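Side-chain contacts in response regulator receiver protein (Paraburkholderia phymatum, PDB 5TE9), which probably serves as a phosphorylation-controlled switch in bacterial two-component signalling, accepting a phosphoryl group on a conserved aspartate of its CheY-like receiver domain: residues M31-A36 against N44-A49; F58-G63 against K93-L98. All coordinates share one frame; numbering follows the deposited sequence.

Interaction 1 of 2, residues M31-A36 against N44-A49; sequences MITREA and NPLHVA
Thr33 and Leu46 form the close-packed end of a contact in which a helix covers the outermost strand of the chain's parallel sheet. The CD2 methyl of Leu46 lies 3.9 Å from Thr33 CG2 and 4.1 Å from Arg34 CG, and the leucine side chain crosses both partners at about a right angle. Leu46 carries its CG anti to the backbone N (chi1 172°), and the branch ending in CD2 reaches the helix. Thr33 divides its two branches: the methyl meets the leucine, while OG1 hydrogen-bonds to the carbonyl oxygen of Val131, so its buried hydroxyl is satisfied. Ile20, Leu22 and Phe37 also touch Leu46, extending the apolar surroundings.

Toward solvent the contact thins to one long arginine. The chain of Arg34, extended from CG to NE, runs past Leu46 and brings its guanidinium over to Val48, where NH2 stands 3.9 Å from CG2 and 4.1 Å from CB. The valine meets the group obliquely, and no hydrogen bond joins the two segments.

The 31-36 part of helix 27-39 runs nearly antiparallel to strand 46-49, the two axes making 171° and approaching to 10.2 Å. This is the helix-on-strand packing of a beta-alpha-beta crossover, here the first unit of the receiver domain, built from strand 19-23, the helix and strand 46-49. With methyl and methylene contacts inside and a charged group lying against valine outside, the chemistry implies cohesion by apolar burial, the arginine covering the hydrocarbon edge while its charge stays near water.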
loop_
_atom_site.group_PDB
_atom_site.type_symbol
_atom_site.label_atom_id
_atom_site.label_comp_id
_atom_site.label_asym_id
_atom_site.label_seq_id
_atom_site.Cartn_x
_atom_site.Cartn_y
_atom_site.Cartn_z
ATOM N N MET A 31 -5.520 -16.568 8.762
ATOM C CA MET A 31 -4.450 -16.046 9.602
ATOM C C MET A 31 -3.411 -15.297 8.771
ATOM O O MET A 31 -2.951 -14.223 9.166
ATOM C CB MET A 31 -3.807 -17.194 10.384
ATOM C CG MET A 31 -3.561 -16.881 11.850
ATOM S SD MET A 31 -4.820 -15.781 12.521
ATOM C CE MET A 31 -3.778 -14.565 13.336
ATOM N N ILE A 32 -3.057 -15.839 7.603
ATOM C CA ILE A 32 -2.073 -15.210 6.724
ATOM C C ILE A 32 -2.526 -13.817 6.296
ATOM O O ILE A 32 -1.735 -12.864 6.283
ATOM C CB ILE A 32 -1.805 -16.118 5.512
ATOM C CG1 ILE A 32 -1.025 -17.354 5.959
ATOM C CG2 ILE A 32 -1.094 -15.351 4.395
ATOM C CD1 ILE A 32 -1.128 -18.510 5.003
ATOM N N THR A 33 -3.804 -13.670 5.960
ATOM C CA THR A 33 -4.293 -12.372 5.528
ATOM C C THR A 33 -4.362 -11.392 6.695
ATOM O O THR A 33 -3.996 -10.222 6.545
ATOM C CB THR A 33 -5.650 -12.538 4.856
ATOM O OG1 THR A 33 -5.527 -13.471 3.767
ATOM C CG2 THR A 33 -6.131 -11.215 4.331
ATOM N N ARG A 34 -4.807 -11.853 7.868
ATOM C CA ARG A 34 -4.889 -10.980 9.038
ATOM C C ARG A 34 -3.528 -10.406 9.390
ATOM O O ARG A 34 -3.384 -9.197 9.610
ATOM C CB ARG A 34 -5.463 -11.748 10.233
ATOM C CG ARG A 34 -6.968 -11.610 10.381
ATOM C CD ARG A 34 -7.542 -12.528 11.459
ATOM N NE ARG A 34 -8.996 -12.405 11.527
ATOM C CZ ARG A 34 -9.799 -13.278 12.128
ATOM N NH1 ARG A 34 -9.292 -14.353 12.722
ATOM N NH2 ARG A 34 -11.113 -13.079 12.136
ATOM N N GLU A 35 -2.515 -11.270 9.443
ATOM C CA GLU A 35 -1.174 -10.831 9.791
ATOM C C GLU A 35 -0.580 -9.947 8.709
ATOM O O GLU A 35 0.171 -9.021 9.027
ATOM C CB GLU A 35 -0.286 -12.044 10.053
ATOM C CG GLU A 35 -0.665 -12.776 11.316
ATOM C CD GLU A 35 -0.076 -14.172 11.389
ATOM O OE1 GLU A 35 1.006 -14.408 10.794
ATOM O OE2 GLU A 35 -0.717 -15.033 12.034
ATOM N N ALA A 36 -0.900 -10.211 7.436
ATOM C CA ALA A 36 -0.427 -9.354 6.349
ATOM C C ALA A 36 -0.968 -7.938 6.498
ATOM O O ALA A 36 -0.204 -6.967 6.458
ATOM C CB ALA A 36 -0.828 -9.941 4.995
ATOM N N ASN A 44 -7.529 -0.739 6.045
ATOM C CA ASN A 44 -8.850 -1.131 5.565
ATOM C C ASN A 44 -9.436 -2.179 6.504
ATOM O O ASN A 44 -8.832 -3.246 6.667
ATOM C CB ASN A 44 -8.760 -1.693 4.142
ATOM C CG ASN A 44 -8.289 -0.673 3.146
ATOM O OD1 ASN A 44 -7.099 -0.565 2.867
ATOM N ND2 ASN A 44 -9.219 0.092 2.607
ATOM N N PRO A 45 -10.578 -1.919 7.147
ATOM C CA PRO A 45 -11.201 -2.949 7.994
ATOM C C PRO A 45 -11.340 -4.265 7.254
ATOM O O PRO A 45 -11.918 -4.314 6.169
ATOM C CB PRO A 45 -12.576 -2.359 8.331
ATOM C CG PRO A 45 -12.427 -0.895 8.150
ATOM C CD PRO A 45 -11.361 -0.671 7.108
ATOM N N LEU A 46 -10.785 -5.327 7.814
ATOM C CA LEU A 46 -10.895 -6.665 7.253
ATOM C C LEU A 46 -11.959 -7.449 8.013
ATOM O O LEU A 46 -11.842 -7.643 9.229
ATOM C CB LEU A 46 -9.551 -7.382 7.323
ATOM C CG LEU A 46 -9.613 -8.861 6.946
ATOM C CD1 LEU A 46 -10.125 -9.111 5.487
ATOM C CD2 LEU A 46 -8.228 -9.410 7.142
ATOM N N HIS A 47 -12.992 -7.893 7.303
ATOM C CA HIS A 47 -14.042 -8.724 7.877
ATOM C C HIS A 47 -13.968 -10.135 7.309
ATOM O O HIS A 47 -13.580 -10.334 6.157
ATOM C CB HIS A 47 -15.417 -8.139 7.590
ATOM C CG HIS A 47 -15.597 -6.742 8.088
ATOM N ND1 HIS A 47 -16.291 -6.447 9.240
ATOM C CD2 HIS A 47 -15.193 -5.555 7.578
ATOM C CE1 HIS A 47 -16.314 -5.140 9.418
ATOM N NE2 HIS A 47 -15.646 -4.574 8.430
ATOM N N VAL A 48 -14.363 -11.121 8.116
ATOM C CA VAL A 48 -14.178 -12.520 7.756
ATOM C C VAL A 48 -15.485 -13.265 7.951
ATOM O O VAL A 48 -16.148 -13.104 8.983
ATOM C CB VAL A 48 -13.052 -13.170 8.579
ATOM C CG1 VAL A 48 -12.900 -14.632 8.226
ATOM C CG2 VAL A 48 -11.727 -12.407 8.361
ATOM N N ALA A 49 -15.864 -14.063 6.949
ATOM C CA ALA A 49 -16.941 -15.034 7.058
ATOM C C ALA A 49 -16.370 -16.397 6.703
ATOM O O ALA A 49 -15.638 -16.523 5.713
ATOM C CB ALA A 49 -18.113 -14.676 6.141
#

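Interaction 2 of 2, residues F58-G63 against K93-L98; sequences FLRREG and KADPDL
Leu59, in the last turn of helix 52-60, places its CB against both methyls of Leu98, 3.9 Å from CD2 and 4.0 Å from CD1. The fork of Leu98 thus straddles the base of the Leu59 side chain, and Leu92 touches both leucines from helix 85-94.

Next in sequence, Arg60 extends from CG to NE toward the other segment. Its NH1 comes 4.0 Å from Asp95 OD2, too far for a salt bridge, and although the guanidinium and carboxylate planes lie only 24° apart, the oxygen stands well outside the guanidinium plane and no N-H points at it. The true salt bridge of this arginine runs from NH2 to Glu91. Asp95, for its part, uses OD1 to accept the backbone N-H of Asp97, N to OD1 3.2 Å, an Asx turn just past helix 85-94.

At Arg61 the chain leaves the helix with positive phi (58°) in a Schellman motif.

The end of helix 52-60 meets the turn that follows helix 85-94, through a buried leucine pair beside a partly exposed arginine. Contact between methyl and methylene groups therefore carries the interface, and Asp95 probably adds only a diffuse electrostatic attraction to the arginine held by Glu91.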
loop_
_atom_site.group_PDB
_atom_site.type_symbol
_atom_site.label_atom_id
_atom_site.label_comp_id
_atom_site.label_asym_id
_atom_site.label_seq_id
_atom_site.Cartn_x
_atom_site.Cartn_y
_atom_site.Cartn_z
ATOM N N PHE A 58 -23.743 -11.414 6.112
ATOM C CA PHE A 58 -22.996 -10.162 6.134
ATOM C C PHE A 58 -23.491 -9.196 5.065
ATOM O O PHE A 58 -23.853 -8.053 5.363
ATOM C CB PHE A 58 -21.519 -10.458 5.925
ATOM C CG PHE A 58 -20.613 -9.345 6.353
ATOM C CD1 PHE A 58 -20.223 -9.229 7.677
ATOM C CD2 PHE A 58 -20.162 -8.415 5.436
ATOM C CE1 PHE A 58 -19.383 -8.201 8.073
ATOM C CE2 PHE A 58 -19.321 -7.388 5.824
ATOM C CZ PHE A 58 -18.934 -7.278 7.144
ATOM N N LEU A 59 -23.514 -9.642 3.808
ATOM C CA LEU A 59 -23.933 -8.772 2.714
ATOM C C LEU A 59 -25.338 -8.229 2.944
ATOM O O LEU A 59 -25.569 -7.014 2.879
ATOM C CB LEU A 59 -23.845 -9.539 1.396
ATOM C CG LEU A 59 -22.387 -9.943 1.148
ATOM C CD1 LEU A 59 -22.276 -10.854 -0.048
ATOM C CD2 LEU A 59 -21.508 -8.696 0.983
ATOM N N ARG A 60 -26.290 -9.117 3.237
ATOM C CA ARG A 60 -27.655 -8.676 3.470
ATOM C C ARG A 60 -27.803 -7.945 4.797
ATOM O O ARG A 60 -28.849 -7.331 5.036
ATOM C CB ARG A 60 -28.599 -9.883 3.404
ATOM C CG ARG A 60 -28.398 -10.732 2.156
ATOM C CD ARG A 60 -29.342 -11.916 2.123
ATOM N NE ARG A 60 -29.129 -12.774 0.957
ATOM C CZ ARG A 60 -29.539 -12.485 -0.275
ATOM N NH1 ARG A 60 -30.175 -11.347 -0.515
ATOM N NH2 ARG A 60 -29.308 -13.331 -1.272
ATOM N N ARG A 61 -26.782 -7.994 5.651
ATOM C CA ARG A 61 -26.783 -7.307 6.941
ATOM C C ARG A 61 -27.966 -7.766 7.787
ATOM O O ARG A 61 -28.785 -6.970 8.247
ATOM C CB ARG A 61 -26.751 -5.785 6.746
ATOM C CG ARG A 61 -25.573 -5.364 5.836
ATOM C CD ARG A 61 -25.404 -3.867 5.653
ATOM N NE ARG A 61 -26.413 -3.294 4.775
ATOM C CZ ARG A 61 -26.387 -2.041 4.343
ATOM N NH1 ARG A 61 -25.394 -1.244 4.705
ATOM N NH2 ARG A 61 -27.346 -1.583 3.548
ATOM N N GLU A 62 -28.043 -9.082 7.976
ATOM C CA GLU A 62 -29.124 -9.745 8.688
ATOM C C GLU A 62 -28.577 -10.541 9.867
ATOM O O GLU A 62 -27.425 -10.983 9.862
ATOM C CB GLU A 62 -29.888 -10.701 7.765
ATOM C CG GLU A 62 -30.426 -10.089 6.483
ATOM C CD GLU A 62 -30.986 -11.150 5.540
ATOM O OE1 GLU A 62 -30.522 -12.310 5.618
ATOM O OE2 GLU A 62 -31.880 -10.824 4.725
ATOM N N GLY A 63 -29.423 -10.740 10.869
ATOM C CA GLY A 63 -29.034 -11.582 11.991
ATOM C C GLY A 63 -27.935 -10.934 12.809
ATOM O O GLY A 63 -28.032 -9.768 13.211
ATOM N N LYS A 93 -24.556 -11.583 -7.805
ATOM C CA LYS A 93 -24.865 -10.988 -9.099
ATOM C C LYS A 93 -26.361 -10.925 -9.391
ATOM O O LYS A 93 -26.766 -10.187 -10.299
ATOM C CB LYS A 93 -24.142 -11.756 -10.201
ATOM C CG LYS A 93 -22.647 -11.854 -9.965
ATOM C CD LYS A 93 -22.038 -10.494 -9.655
ATOM C CE LYS A 93 -20.539 -10.588 -9.564
ATOM N NZ LYS A 93 -19.979 -9.304 -9.100
ATOM N N ALA A 94 -27.190 -11.663 -8.654
ATOM C CA ALA A 94 -28.625 -11.456 -8.780
ATOM C C ALA A 94 -29.029 -10.110 -8.192
ATOM O O ALA A 94 -29.836 -9.384 -8.784
ATOM C CB ALA A 94 -29.391 -12.595 -8.102
ATOM N N ASP A 95 -28.467 -9.758 -7.048
ATOM C CA ASP A 95 -28.922 -8.589 -6.303
ATOM C C ASP A 95 -28.494 -7.314 -7.017
ATOM O O ASP A 95 -27.292 -7.109 -7.226
ATOM C CB ASP A 95 -28.362 -8.627 -4.880
ATOM C CG ASP A 95 -29.139 -7.744 -3.912
ATOM O OD1 ASP A 95 -29.631 -6.674 -4.324
ATOM O OD2 ASP A 95 -29.252 -8.123 -2.726
ATOM N N PRO A 96 -29.423 -6.432 -7.394
ATOM C CA PRO A 96 -29.024 -5.216 -8.120
ATOM C C PRO A 96 -28.051 -4.338 -7.351
ATOM O O PRO A 96 -27.383 -3.501 -7.966
ATOM C CB PRO A 96 -30.359 -4.497 -8.366
ATOM C CG PRO A 96 -31.285 -5.044 -7.325
ATOM C CD PRO A 96 -30.875 -6.475 -7.152
ATOM N N ASP A 97 -27.943 -4.504 -6.034
ATOM C CA ASP A 97 -27.006 -3.730 -5.235
ATOM C C ASP A 97 -25.689 -4.468 -5.019
ATOM O O ASP A 97 -24.619 -3.924 -5.314
ATOM C CB ASP A 97 -27.648 -3.362 -3.893
ATOM C CG ASP A 97 -28.875 -2.474 -4.058
ATOM O OD1 ASP A 97 -28.962 -1.769 -5.089
ATOM O OD2 ASP A 97 -29.753 -2.482 -3.163
ATOM N N LEU A 98 -25.750 -5.713 -4.533
ATOM C CA LEU A 98 -24.539 -6.476 -4.250
ATOM C C LEU A 98 -23.742 -6.801 -5.501
ATOM O O LEU A 98 -22.545 -7.101 -5.397
ATOM C CB LEU A 98 -24.891 -7.773 -3.533
ATOM C CG LEU A 98 -25.694 -7.557 -2.262
ATOM C CD1 LEU A 98 -26.213 -8.887 -1.717
ATOM C CD2 LEU A 98 -24.838 -6.826 -1.236
#

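How the interactions relate
The two interactions follow one another along the chain: interaction 1 closes at strand 46-49, and helix 52-60, which supplies the first segment of interaction 2, comes directly after that strand. Their centres are about 21 Å apart, yet they touch where His47 ND1 packs 3.5 Å from Phe58 CZ. Both belong to the same receiver domain, whose parallel sheet has strand order 2-1-3-4-5. Interaction 1 binds helix 27-39 to strand 46-49, whereas interaction 2 joins the end of helix 52-60 to the turn following helix 85-94. His47 points away from helix 27-39, so strand 46-49 links two separate packing layers, consistent with the alpha/beta sandwich of CheY-like proteins.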